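Local atomic coordinates of glycosyl hydrolase family 88 (Pedobacter heparinus, PDB entry 3WIW), a protein that hydrolyses unsaturated glucuronyl saccharides derived from heparin, acting as a family 88 glycoside hydrolase built on an alpha6/alpha6 barrel. Residues I41-A46 and F354-H359; P52-R57 and V65-P70; D72-F77 and P373-D378. All coordinates share one frame; numbering follows the deposited sequence.

The three contacts are neighbours in one alpha6/alpha6 barrel. Along the chain, helix 30-49 comes first, then the hairpin of strands 55-59 and 65-68, then the loop 72-77. The segments 354-359 and 373-378 follow some 280 residues later. Interactions 1 and 3 therefore join the two ends of the domain, while interaction 2 is local. Centre to centre, interactions 2 and 3 are about 9 Å apart, 1 and 3 about 12 Å, and 1 and 2 about 14 Å. T75 bonds to the hairpin, and D378 holds the backbone of I356 and L357. Interaction 3 lies nearest the chain centre, beside the predicted active site.

Interaction 1 (I41-A46 and F354-H359); sequences IQLTRA and FFILKH
Q42 carries the polar part of this contact and F354 most of the apolar part. The Q42 chain bends at chi2 (-64°), which turns its amide toward the loop. NE2 donates to F355 O at 3.0 Å, from above the carbonyl plane, with an N-H...O angle of 145°. Outside the two segments, NE2 also bonds to E351 O, and OE1 receives G350 N. The amide is thus gripped at both ends, which probably fixes its rotation. Its plane stands nearly perpendicular to the F354 ring, with OE1 at the ring edge, 3.9 Å from CD1.

A CH-pi contact comes from R45. Its CB sits over the centre of the F354 ring, 3.5 Å from the centroid. The R45 chain then folds back, so that F354 CZ lies over one face of the guanidinium, 3.6 Å from NH2.

Two apolar contacts add to this. A46 CB meets F354 CB at 3.8 Å, and I356 CD1 reaches L43 CG at 4.2 Å. An alanine in place of F354 would probably leave R45 CB without its aromatic cover and its guanidinium freer to turn. The chemistry implies a loop fixed to helix 30-49 by one amide and one ring.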
ATOM      1  N   ILE A  41     -21.260  -1.303  -4.290  1.00 14.31           N
ATOM      2  CA  ILE A  41     -22.299  -1.308  -3.260  1.00 14.88           C
ATOM      3  C   ILE A  41     -21.706  -1.074  -1.870  1.00 13.35           C
ATOM      4  O   ILE A  41     -22.221  -0.253  -1.088  1.00 13.97           O
ATOM      5  CB  ILE A  41     -23.109  -2.622  -3.276  1.00 16.99           C
ATOM      6  CG1 ILE A  41     -23.967  -2.687  -4.536  1.00 19.40           C
ATOM      7  CG2 ILE A  41     -24.014  -2.713  -2.062  1.00 19.70           C
ATOM      8  CD1 ILE A  41     -24.481  -4.079  -4.838  1.00 20.92           C
ATOM      9  N   GLN A  42     -20.624  -1.778  -1.564  1.00 12.51           N
ATOM     10  CA  GLN A  42     -19.982  -1.647  -0.260  1.00 12.42           C
ATOM     11  C   GLN A  42     -19.553  -0.202  -0.011  1.00 12.05           C
ATOM     12  O   GLN A  42     -19.845   0.365   1.052  1.00 12.62           O
ATOM     13  CB  GLN A  42     -18.787  -2.598  -0.157  1.00 12.69           C
ATOM     14  CG  GLN A  42     -19.165  -4.095  -0.114  1.00 13.04           C
ATOM     15  CD  GLN A  42     -19.971  -4.476   1.129  1.00 13.12           C
ATOM     16  OE1 GLN A  42     -21.151  -4.156   1.236  1.00 14.51           O
ATOM     17  NE2 GLN A  42     -19.320  -5.149   2.086  1.00 13.56           N
ATOM     18  N   LEU A  43     -18.880   0.398  -0.997  1.00 12.29           N
ATOM     19  CA  LEU A  43     -18.397   1.761  -0.876  1.00 12.42           C
ATOM     20  C   LEU A  43     -19.551   2.739  -0.749  1.00 12.02           C
ATOM     21  O   LEU A  43     -19.464   3.708   0.005  1.00 12.91           O
ATOM     22  CB  LEU A  43     -17.540   2.130  -2.086  1.00 12.12           C
ATOM     23  CG  LEU A  43     -16.181   1.438  -2.132  1.00 12.24           C
ATOM     24  CD1 LEU A  43     -15.480   1.761  -3.455  1.00 12.88           C
ATOM     25  CD2 LEU A  43     -15.298   1.806  -0.918  1.00 14.26           C
ATOM     26  N   THR A  44     -20.630   2.502  -1.489  1.00 12.56           N
ATOM     27  CA  THR A  44     -21.800   3.367  -1.411  1.00 13.50           C
ATOM     28  C   THR A  44     -22.360   3.372   0.011  1.00 13.96           C
ATOM     29  O   THR A  44     -22.619   4.435   0.590  1.00 14.96           O
ATOM     30  CB  THR A  44     -22.882   2.923  -2.405  1.00 14.85           C
ATOM     31  OG1 THR A  44     -22.349   2.988  -3.730  1.00 17.02           O
ATOM     32  CG2 THR A  44     -24.142   3.787  -2.305  1.00 15.90           C
ATOM     33  N   ARG A  45     -22.510   2.186   0.590  1.00 12.87           N
ATOM     34  CA  ARG A  45     -23.027   2.073   1.943  1.00 13.11           C
ATOM     35  C   ARG A  45     -22.032   2.634   2.967  1.00 12.54           C
ATOM     36  O   ARG A  45     -22.437   3.296   3.925  1.00 13.45           O
ATOM     37  CB  ARG A  45     -23.322   0.607   2.275  1.00 14.87           C
ATOM     38  CG  ARG A  45     -24.378  -0.071   1.406  1.00 16.69           C
ATOM     39  CD  ARG A  45     -25.765   0.476   1.628  1.00 18.77           C
ATOM     40  NE  ARG A  45     -26.245   0.451   3.017  1.00 19.73           N
ATOM     41  CZ  ARG A  45     -26.793  -0.592   3.646  1.00 21.48           C
ATOM     42  NH1 ARG A  45     -26.917  -1.783   3.064  1.00 22.72           N
ATOM     43  NH2 ARG A  45     -27.215  -0.447   4.897  1.00 22.14           N
ATOM     44  N   ALA A  46     -20.740   2.347   2.794  1.00 11.61           N
ATOM     45  CA  ALA A  46     -19.728   2.879   3.708  1.00 12.43           C
ATOM     46  C   ALA A  46     -19.763   4.410   3.754  1.00 12.34           C
ATOM     47  O   ALA A  46     -19.743   5.017   4.834  1.00 12.08           O
ATOM     48  CB  ALA A  46     -18.351   2.396   3.308  1.00 12.31           C
ATOM     49  N   PHE A 354     -19.226  -3.127   5.660  1.00 10.97           N
ATOM     50  CA  PHE A 354     -19.054  -2.474   4.361  1.00 11.49           C
ATOM     51  C   PHE A 354     -17.615  -2.440   3.842  1.00 11.67           C
ATOM     52  O   PHE A 354     -17.342  -1.797   2.818  1.00 12.44           O
ATOM     53  CB  PHE A 354     -19.676  -1.070   4.332  1.00 11.84           C
ATOM     54  CG  PHE A 354     -21.095  -1.026   4.825  1.00 13.70           C
ATOM     55  CD1 PHE A 354     -22.053  -1.915   4.337  1.00 14.11           C
ATOM     56  CD2 PHE A 354     -21.479  -0.105   5.800  1.00 15.09           C
ATOM     57  CE1 PHE A 354     -23.360  -1.866   4.811  1.00 14.71           C
ATOM     58  CE2 PHE A 354     -22.780  -0.051   6.268  1.00 16.48           C
ATOM     59  CZ  PHE A 354     -23.716  -0.936   5.775  1.00 16.21           C
ATOM     60  N   PHE A 355     -16.699  -3.138   4.512  1.00 10.39           N
ATOM     61  CA  PHE A 355     -15.396  -3.371   3.918  1.00 10.88           C
ATOM     62  C   PHE A 355     -15.517  -4.364   2.770  1.00 10.42           C
ATOM     63  O   PHE A 355     -16.400  -5.222   2.764  1.00 12.82           O
ATOM     64  CB  PHE A 355     -14.412  -3.915   4.939  1.00 10.68           C
ATOM     65  CG  PHE A 355     -14.014  -2.925   5.990  1.00 10.16           C
ATOM     66  CD1 PHE A 355     -13.004  -2.004   5.747  1.00 11.39           C
ATOM     67  CD2 PHE A 355     -14.640  -2.907   7.231  1.00 11.86           C
ATOM     68  CE1 PHE A 355     -12.608  -1.079   6.726  1.00 12.34           C
ATOM     69  CE2 PHE A 355     -14.256  -2.002   8.214  1.00 12.11           C
ATOM     70  CZ  PHE A 355     -13.239  -1.078   7.968  1.00 12.50           C
ATOM     71  N   ILE A 356     -14.594  -4.289   1.830  1.00  9.67           N
ATOM     72  CA  ILE A 356     -14.669  -5.099   0.617  1.00 10.18           C
ATOM     73  C   ILE A 356     -14.064  -6.504   0.819  1.00 10.13           C
ATOM     74  O   ILE A 356     -14.692  -7.491   0.486  1.00 11.02           O
ATOM     75  CB  ILE A 356     -13.991  -4.369  -0.550  1.00 11.51           C
ATOM     76  CG1 ILE A 356     -14.735  -3.046  -0.850  1.00 12.56           C
ATOM     77  CG2 ILE A 356     -13.939  -5.254  -1.783  1.00 12.00           C
ATOM     78  CD1 ILE A 356     -14.016  -2.093  -1.778  1.00 13.50           C
ATOM     79  N   LEU A 357     -12.852  -6.593   1.367  1.00  9.60           N
ATOM     80  CA  LEU A 357     -12.179  -7.867   1.614  1.00  9.63           C
ATOM     81  C   LEU A 357     -12.178  -8.253   3.088  1.00  9.37           C
ATOM     82  O   LEU A 357     -12.355  -7.412   3.981  1.00  9.97           O
ATOM     83  CB  LEU A 357     -10.731  -7.797   1.152  1.00  9.82           C
ATOM     84  CG  LEU A 357     -10.478  -7.637  -0.342  1.00 10.14           C
ATOM     85  CD1 LEU A 357      -8.972  -7.687  -0.608  1.00 11.86           C
ATOM     86  CD2 LEU A 357     -11.196  -8.702  -1.142  1.00 10.90           C
ATOM     87  N   LYS A 358     -11.967  -9.546   3.319  1.00 10.01           N
ATOM     88  CA  LYS A 358     -11.787 -10.105   4.659  1.00  9.88           C
ATOM     89  C   LYS A 358     -10.349 -10.597   4.853  1.00  9.36           C
ATOM     90  O   LYS A 358      -9.556 -10.636   3.903  1.00 10.32           O
ATOM     91  CB  LYS A 358     -12.742 -11.280   4.826  1.00 10.40           C
ATOM     92  CG  LYS A 358     -14.204 -10.859   4.754  1.00 11.48           C
ATOM     93  CD  LYS A 358     -15.158 -12.066   4.756  1.00 12.07           C
ATOM     94  CE  LYS A 358     -15.152 -12.837   3.433  1.00 12.09           C
ATOM     95  NZ  LYS A 358     -15.911 -14.130   3.555  1.00 13.03           N
ATOM     96  N   HIS A 359      -9.995 -10.954   6.088  1.00  9.64           N
ATOM     97  CA  HIS A 359      -8.787 -11.779   6.348  1.00  9.32           C
ATOM     98  C   HIS A 359      -7.431 -11.096   6.148  1.00 10.10           C
ATOM     99  O   HIS A 359      -6.534 -11.690   5.540  1.00 10.56           O
ATOM    100  CB  HIS A 359      -8.803 -13.102   5.562  1.00 11.02           C
ATOM    101  CG  HIS A 359     -10.073 -13.880   5.691  1.00 12.18           C
ATOM    102  ND1 HIS A 359     -10.619 -14.238   6.907  1.00 13.98           N
ATOM    103  CD2 HIS A 359     -10.895 -14.390   4.744  1.00 12.32           C
ATOM    104  CE1 HIS A 359     -11.720 -14.942   6.698  1.00 14.08           C
ATOM    105  NE2 HIS A 359     -11.923 -15.021   5.391  1.00 13.93           N
TER

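Interaction 2 (P52-R57 and V65-P70); sequences PGMNPR and VRLAPP
N55 and A68 form the hydrogen-bonded pair of a short antiparallel beta hairpin, strands 55-59 and 65-68. Their backbones bond both ways: N55 N donates to A68 O at 3.0 Å, and A68 N donates to N55 O at 2.7 Å. Further along, R57 N donates to R66 O at 2.9 Å. P56 and L67 make the non-hydrogen-bonded pair between them. P56 has no N-H to give, but its carbonyl is not idle: P56 O receives N375 ND2. T75 OG1 bonds to both A68 O and N55 ND2, so the loop that follows the hairpin is tied to it.

G53 O has a weaker kind of partner. P69 CA points its hydrogen at it, with a C...O distance of 3.4 Å. On the exposed side, M54 SD packs on P69 CB at 3.8 Å, and its CE reaches the end of L67.

The two arginines lie side by side and point the same way. Both chains are extended, and in each CG is anti to the backbone N (chi1 175° in R57, 177° in R66). Salt bridges hold two nitrogens of the R57 guanidinium: NE to E369 and NH1 to D72. R66 NH2 makes a long, weak ion pair with the same E369. E369 and D72 together probably offset the closeness of the two charges. R57 lies about 8 Å, side chain to side chain, from R246, a predicted substrate-binding residue. The guanidinium planes are 9° apart, and R66 NH1 stands over R57 CZ at 3.4 Å.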
ATOM      1  N   PRO A  52     -16.943  11.750   7.377  1.00 14.19           N
ATOM      2  CA  PRO A  52     -15.648  12.261   6.906  1.00 13.78           C
ATOM      3  C   PRO A  52     -14.789  12.738   8.077  1.00 13.72           C
ATOM      4  O   PRO A  52     -15.279  13.402   9.003  1.00 14.56           O
ATOM      5  CB  PRO A  52     -16.038  13.417   5.968  1.00 15.14           C
ATOM      6  CG  PRO A  52     -17.383  12.966   5.432  1.00 15.44           C
ATOM      7  CD  PRO A  52     -18.080  12.298   6.603  1.00 14.99           C
ATOM      8  N   GLY A  53     -13.517  12.343   8.052  1.00 13.24           N
ATOM      9  CA  GLY A  53     -12.588  12.663   9.126  1.00 13.79           C
ATOM     10  C   GLY A  53     -12.474  11.574  10.189  1.00 13.57           C
ATOM     11  O   GLY A  53     -11.631  11.667  11.085  1.00 15.24           O
ATOM     12  N   MET A  54     -13.336  10.557  10.101  1.00 13.43           N
ATOM     13  CA  MET A  54     -13.290   9.404  10.992  1.00 13.70           C
ATOM     14  C   MET A  54     -13.465   8.163  10.121  1.00 11.89           C
ATOM     15  O   MET A  54     -14.518   7.540  10.087  1.00 12.53           O
ATOM     16  CB  MET A  54     -14.388   9.508  12.056  1.00 15.75           C
ATOM     17  CG  MET A  54     -14.146  10.609  13.082  1.00 19.74           C
ATOM     18  SD  MET A  54     -12.668  10.313  14.078  1.00 24.89           S
ATOM     19  CE  MET A  54     -13.290   9.217  15.345  1.00 25.79           C
ATOM     20  N   ASN A  55     -12.410   7.814   9.407  1.00 11.53           N
ATOM     21  CA  ASN A  55     -12.515   6.818   8.356  1.00 10.62           C
ATOM     22  C   ASN A  55     -12.545   5.393   8.874  1.00 10.52           C
ATOM     23  O   ASN A  55     -11.914   5.081   9.881  1.00 11.17           O
ATOM     24  CB  ASN A  55     -11.364   7.013   7.382  1.00 11.22           C
ATOM     25  CG  ASN A  55     -11.455   8.341   6.690  1.00 11.77           C
ATOM     26  OD1 ASN A  55     -12.403   8.576   5.937  1.00 12.80           O
ATOM     27  ND2 ASN A  55     -10.540   9.248   6.997  1.00 12.75           N
ATOM     28  N   PRO A  56     -13.279   4.508   8.194  1.00  9.95           N
ATOM     29  CA  PRO A  56     -13.290   3.109   8.648  1.00 10.23           C
ATOM     30  C   PRO A  56     -11.922   2.467   8.452  1.00  9.77           C
ATOM     31  O   PRO A  56     -11.335   2.591   7.373  1.00 10.77           O
ATOM     32  CB  PRO A  56     -14.344   2.474   7.741  1.00 11.04           C
ATOM     33  CG  PRO A  56     -14.312   3.282   6.501  1.00 10.98           C
ATOM     34  CD  PRO A  56     -14.057   4.699   6.953  1.00 10.38           C
ATOM     35  N   ARG A  57     -11.422   1.799   9.494  1.00  9.73           N
ATOM     36  CA  ARG A  57     -10.116   1.156   9.439  1.00  9.61           C
ATOM     37  C   ARG A  57     -10.166  -0.374   9.480  1.00  9.65           C
ATOM     38  O   ARG A  57      -9.595  -1.032   8.628  1.00  9.97           O
ATOM     39  CB  ARG A  57      -9.215   1.666  10.568  1.00  9.91           C
ATOM     40  CG  ARG A  57      -7.877   0.941  10.649  1.00 10.70           C
ATOM     41  CD  ARG A  57      -6.922   1.589  11.662  1.00 10.14           C
ATOM     42  NE  ARG A  57      -5.854   0.675  12.032  1.00 10.20           N
ATOM     43  CZ  ARG A  57      -4.663   1.008  12.514  1.00  9.92           C
ATOM     44  NH1 ARG A  57      -4.305   2.298  12.604  1.00 11.31           N
ATOM     45  NH2 ARG A  57      -3.805   0.042  12.860  1.00 11.64           N
ATOM     46  N   VAL A  65     -16.574  -1.121  14.660  1.00 14.31           N
ATOM     47  CA  VAL A  65     -15.606  -0.640  13.682  1.00 13.35           C
ATOM     48  C   VAL A  65     -14.572   0.273  14.334  1.00 12.57           C
ATOM     49  O   VAL A  65     -14.924   1.219  15.057  1.00 14.72           O
ATOM     50  CB  VAL A  65     -16.304   0.107  12.541  1.00 13.74           C
ATOM     51  CG1 VAL A  65     -15.276   0.625  11.552  1.00 13.31           C
ATOM     52  CG2 VAL A  65     -17.296  -0.803  11.844  1.00 14.58           C
ATOM     53  N   ARG A  66     -13.298  -0.038  14.121  1.00 11.02           N
ATOM     54  CA  ARG A  66     -12.211   0.859  14.514  1.00 11.55           C
ATOM     55  C   ARG A  66     -12.108   1.954  13.477  1.00 11.42           C
ATOM     56  O   ARG A  66     -12.025   1.674  12.281  1.00 10.99           O
ATOM     57  CB  ARG A  66     -10.886   0.109  14.605  1.00 11.69           C
ATOM     58  CG  ARG A  66      -9.716   1.003  14.930  1.00 11.93           C
ATOM     59  CD  ARG A  66      -8.452   0.205  15.182  1.00 12.46           C
ATOM     60  NE  ARG A  66      -7.313   1.096  15.383  1.00 14.02           N
ATOM     61  CZ  ARG A  66      -6.100   0.691  15.731  1.00 15.13           C
ATOM     62  NH1 ARG A  66      -5.126   1.573  15.885  1.00 16.66           N
ATOM     63  NH2 ARG A  66      -5.870  -0.594  15.946  1.00 16.52           N
ATOM     64  N   LEU A  67     -12.110   3.202  13.940  1.00 12.18           N
ATOM     65  CA  LEU A  67     -12.067   4.370  13.064  1.00 12.56           C
ATOM     66  C   LEU A  67     -10.682   5.028  13.061  1.00 13.20           C
ATOM     67  O   LEU A  67      -9.942   4.953  14.055  1.00 14.81           O
ATOM     68  CB  LEU A  67     -13.136   5.404  13.480  1.00 13.37           C
ATOM     69  CG  LEU A  67     -14.574   4.881  13.526  1.00 13.05           C
ATOM     70  CD1 LEU A  67     -15.505   5.911  14.119  1.00 14.28           C
ATOM     71  CD2 LEU A  67     -15.014   4.478  12.123  1.00 14.14           C
ATOM     72  N   ALA A  68     -10.353   5.675  11.944  1.00 12.11           N
ATOM     73  CA  ALA A  68      -9.056   6.304  11.725  1.00 11.57           C
ATOM     74  C   ALA A  68      -9.254   7.817  11.594  1.00 11.70           C
ATOM     75  O   ALA A  68      -9.628   8.314  10.531  1.00 12.50           O
ATOM     76  CB  ALA A  68      -8.424   5.755  10.466  1.00 11.33           C
ATOM     77  N   PRO A  69      -9.003   8.567  12.673  1.00 12.67           N
ATOM     78  CA  PRO A  69      -9.010  10.037  12.584  1.00 14.10           C
ATOM     79  C   PRO A  69      -7.802  10.541  11.754  1.00 13.56           C
ATOM     80  O   PRO A  69      -6.969   9.751  11.307  1.00 12.10           O
ATOM     81  CB  PRO A  69      -8.904  10.465  14.058  1.00 15.59           C
ATOM     82  CG  PRO A  69      -8.104   9.363  14.684  1.00 18.49           C
ATOM     83  CD  PRO A  69      -8.572   8.088  14.003  1.00 14.98           C
ATOM     84  N   PRO A  70      -7.685  11.865  11.560  1.00 14.01           N
ATOM     85  CA  PRO A  70      -6.663  12.349  10.617  1.00 14.55           C
ATOM     86  C   PRO A  70      -5.218  12.037  10.997  1.00 15.97           C
ATOM     87  O   PRO A  70      -4.370  11.988  10.116  1.00 17.70           O
ATOM     88  CB  PRO A  70      -6.926  13.857  10.569  1.00 16.02           C
ATOM     89  CG  PRO A  70      -8.428  13.963  10.848  1.00 16.33           C
ATOM     90  CD  PRO A  70      -8.652  12.927  11.917  1.00 15.77           C
TER

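Interaction 3 (D72-F77 and P373-D378); sequences DWTTGF and PLNYAD
Y376 lays its CB over the centre of the F77 ring, and this belongs to the tightly packed part of the contact. The CB is 3.4 Å from the centroid and only 5° off the ring normal. The two rings themselves meet obliquely.

N375 CG sits between the backbone N and the carbonyl carbon (chi1 57°), which brings the amide up to T74. ND2 donates to T74 OG1 at 3.1 Å, almost straight at 168° and in the amide plane; it also bonds to P56 O of the hairpin. N375 OD1 is buried without a polar partner, 3.4 Å from T74 CB. T74 OG1 in turn donates to D72 OD1 at 2.7 Å. That oxygen also takes T74 N, closing an Asx turn, so D72 positions the hydroxyl that N375 grips.

W73, partly exposed, forms the more open side; its CZ2 still touches Y376 CE2 at 3.5 Å. The W73 side chain comes within about 3 Å of the predicted nucleophile D116 and of a bound buffer molecule. Y376 lies equally near R246, predicted to bind substrate. The W73, F77 and Y376 cluster is consistent with an aromatic wall beside the predicted substrate pocket of this alpha6/alpha6 barrel, with W73 and Y376 nearest it.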
ATOM      1  N   ASP A  72      -4.220   9.171  12.141  1.00 13.23           N
ATOM      2  CA  ASP A  72      -4.006   7.724  11.965  1.00 12.11           C
ATOM      3  C   ASP A  72      -3.365   7.444  10.609  1.00 10.30           C
ATOM      4  O   ASP A  72      -3.832   7.941   9.579  1.00 10.84           O
ATOM      5  CB  ASP A  72      -5.367   7.032  12.095  1.00 12.08           C
ATOM      6  CG  ASP A  72      -5.306   5.523  12.008  1.00 12.35           C
ATOM      7  OD1 ASP A  72      -5.006   4.994  10.930  1.00 12.56           O
ATOM      8  OD2 ASP A  72      -5.674   4.860  13.000  1.00 14.10           O
ATOM      9  N   TRP A  73      -2.331   6.604  10.578  1.00 10.63           N
ATOM     10  CA  TRP A  73      -1.598   6.382   9.333  1.00  9.65           C
ATOM     11  C   TRP A  73      -2.435   5.784   8.201  1.00  9.02           C
ATOM     12  O   TRP A  73      -2.047   5.878   7.023  1.00  9.79           O
ATOM     13  CB  TRP A  73      -0.369   5.510   9.571  1.00 10.82           C
ATOM     14  CG  TRP A  73      -0.631   4.016   9.674  1.00 11.22           C
ATOM     15  CD1 TRP A  73      -0.943   3.314  10.800  1.00 12.66           C
ATOM     16  CD2 TRP A  73      -0.543   3.055   8.609  1.00 11.52           C
ATOM     17  NE1 TRP A  73      -1.044   1.958  10.502  1.00 12.18           N
ATOM     18  CE2 TRP A  73      -0.802   1.780   9.162  1.00 12.39           C
ATOM     19  CE3 TRP A  73      -0.256   3.154   7.240  1.00 12.05           C
ATOM     20  CZ2 TRP A  73      -0.799   0.605   8.392  1.00 12.94           C
ATOM     21  CZ3 TRP A  73      -0.250   1.996   6.473  1.00 12.16           C
ATOM     22  CH2 TRP A  73      -0.525   0.731   7.052  1.00 12.64           C
ATOM     23  N   THR A  74      -3.564   5.157   8.542  1.00  9.33           N
ATOM     24  CA  THR A  74      -4.400   4.530   7.541  1.00  9.05           C
ATOM     25  C   THR A  74      -5.524   5.443   7.078  1.00  9.20           C
ATOM     26  O   THR A  74      -6.331   5.025   6.269  1.00  9.84           O
ATOM     27  CB  THR A  74      -5.073   3.221   8.059  1.00  9.10           C
ATOM     28  OG1 THR A  74      -6.146   3.560   8.954  1.00 10.34           O
ATOM     29  CG2 THR A  74      -4.067   2.291   8.755  1.00  9.97           C
ATOM     30  N   THR A  75      -5.576   6.691   7.560  1.00  8.94           N
ATOM     31  CA  THR A  75      -6.778   7.487   7.377  1.00 10.12           C
ATOM     32  C   THR A  75      -7.057   7.852   5.901  1.00  9.50           C
ATOM     33  O   THR A  75      -8.208   8.086   5.513  1.00 10.66           O
ATOM     34  CB  THR A  75      -6.724   8.735   8.275  1.00  9.80           C
ATOM     35  OG1 THR A  75      -8.037   9.284   8.394  1.00 10.74           O
ATOM     36  CG2 THR A  75      -5.768   9.789   7.720  1.00 11.61           C
ATOM     37  N   GLY A  76      -6.014   7.923   5.082  1.00  9.89           N
ATOM     38  CA  GLY A  76      -6.174   8.271   3.681  1.00 10.73           C
ATOM     39  C   GLY A  76      -6.690   7.159   2.797  1.00  9.42           C
ATOM     40  O   GLY A  76      -7.106   7.441   1.662  1.00  9.59           O
ATOM     41  N   PHE A  77      -6.660   5.898   3.255  1.00  8.88           N
ATOM     42  CA  PHE A  77      -7.018   4.793   2.374  1.00  9.46           C
ATOM     43  C   PHE A  77      -8.482   4.784   1.943  1.00  9.23           C
ATOM     44  O   PHE A  77      -8.761   4.578   0.774  1.00 10.61           O
ATOM     45  CB  PHE A  77      -6.645   3.441   2.987  1.00  8.74           C
ATOM     46  CG  PHE A  77      -5.156   3.227   3.064  1.00  8.21           C
ATOM     47  CD1 PHE A  77      -4.393   3.114   1.894  1.00  8.91           C
ATOM     48  CD2 PHE A  77      -4.519   3.135   4.296  1.00  9.13           C
ATOM     49  CE1 PHE A  77      -3.020   2.878   1.942  1.00  9.12           C
ATOM     50  CE2 PHE A  77      -3.138   2.919   4.366  1.00  9.09           C
ATOM     51  CZ  PHE A  77      -2.380   2.805   3.186  1.00  9.89           C
ATOM     52  N   PRO A 373     -11.023  -7.346   8.132  0.56  9.46           N
ATOM     53  CA  PRO A 373     -10.819  -6.397   7.038  0.56  9.87           C
ATOM     54  C   PRO A 373      -9.929  -5.230   7.469  0.56  9.48           C
ATOM     55  O   PRO A 373      -9.886  -4.861   8.647  0.56 10.25           O
ATOM     56  CB  PRO A 373     -12.223  -5.856   6.788  0.56 10.84           C
ATOM     57  CG  PRO A 373     -12.898  -5.994   8.093  0.56 10.91           C
ATOM     58  CD  PRO A 373     -12.415  -7.328   8.610  0.56 10.61           C
ATOM     59  N   LEU A 374      -9.213  -4.661   6.505  1.00  9.71           N
ATOM     60  CA  LEU A 374      -8.408  -3.473   6.723  1.00  9.82           C
ATOM     61  C   LEU A 374      -8.575  -2.558   5.537  1.00  8.42           C
ATOM     62  O   LEU A 374      -8.592  -2.997   4.378  1.00  9.76           O
ATOM     63  CB  LEU A 374      -6.948  -3.860   6.931  1.00 10.33           C
ATOM     64  CG  LEU A 374      -6.561  -4.042   8.424  1.00 13.26           C
ATOM     65  CD1 LEU A 374      -5.301  -4.876   8.575  1.00 15.41           C
ATOM     66  CD2 LEU A 374      -6.368  -2.625   9.028  1.00 14.16           C
ATOM     67  N   ASN A 375      -8.698  -1.263   5.814  1.00  7.78           N
ATOM     68  CA  ASN A 375      -8.944  -0.304   4.753  1.00  8.40           C
ATOM     69  C   ASN A 375      -7.895  -0.323   3.631  1.00  7.29           C
ATOM     70  O   ASN A 375      -8.248  -0.210   2.448  1.00  8.66           O
ATOM     71  CB  ASN A 375      -9.186   1.097   5.323  1.00  9.32           C
ATOM     72  CG  ASN A 375      -8.042   1.628   6.202  1.00  9.28           C
ATOM     73  OD1 ASN A 375      -6.918   1.089   6.229  1.00  9.60           O
ATOM     74  ND2 ASN A 375      -8.330   2.712   6.929  1.00  9.31           N
ATOM     75  N   TYR A 376      -6.630  -0.572   3.956  1.00  8.04           N
ATOM     76  CA  TYR A 376      -5.622  -0.606   2.897  1.00  8.93           C
ATOM     77  C   TYR A 376      -5.668  -1.869   2.055  1.00  7.66           C
ATOM     78  O   TYR A 376      -5.278  -1.832   0.887  1.00  8.90           O
ATOM     79  CB  TYR A 376      -4.211  -0.340   3.403  1.00  9.33           C
ATOM     80  CG  TYR A 376      -3.767  -1.141   4.618  1.00  8.21           C
ATOM     81  CD1 TYR A 376      -3.158  -2.395   4.480  1.00  9.50           C
ATOM     82  CD2 TYR A 376      -3.909  -0.616   5.906  1.00  9.09           C
ATOM     83  CE1 TYR A 376      -2.722  -3.106   5.587  1.00 10.07           C
ATOM     84  CE2 TYR A 376      -3.462  -1.311   7.037  1.00  9.20           C
ATOM     85  CZ  TYR A 376      -2.867  -2.561   6.861  1.00 10.29           C
ATOM     86  OH  TYR A 376      -2.391  -3.276   7.939  1.00 11.81           O
ATOM     87  N   ALA A 377      -6.167  -2.982   2.604  1.00  7.80           N
ATOM     88  CA  ALA A 377      -6.393  -4.163   1.752  1.00  8.28           C
ATOM     89  C   ALA A 377      -7.386  -3.802   0.657  1.00  9.12           C
ATOM     90  O   ALA A 377      -7.179  -4.126  -0.516  1.00  8.68           O
ATOM     91  CB  ALA A 377      -6.893  -5.325   2.551  1.00 10.06           C
ATOM     92  N   ASP A 378      -8.445  -3.081   1.016  1.00  8.81           N
ATOM     93  CA  ASP A 378      -9.453  -2.712   0.027  1.00  8.58           C
ATOM     94  C   ASP A 378      -8.875  -1.750  -1.023  1.00  8.27           C
ATOM     95  O   ASP A 378      -9.181  -1.897  -2.221  1.00  9.26           O
ATOM     96  CB  ASP A 378     -10.670  -2.050   0.681  1.00  9.97           C
ATOM     97  CG  ASP A 378     -11.464  -2.981   1.580  1.00  9.90           C
ATOM     98  OD1 ASP A 378     -11.179  -4.193   1.650  1.00  9.97           O
ATOM     99  OD2 ASP A 378     -12.438  -2.498   2.197  1.00 10.76           O
TER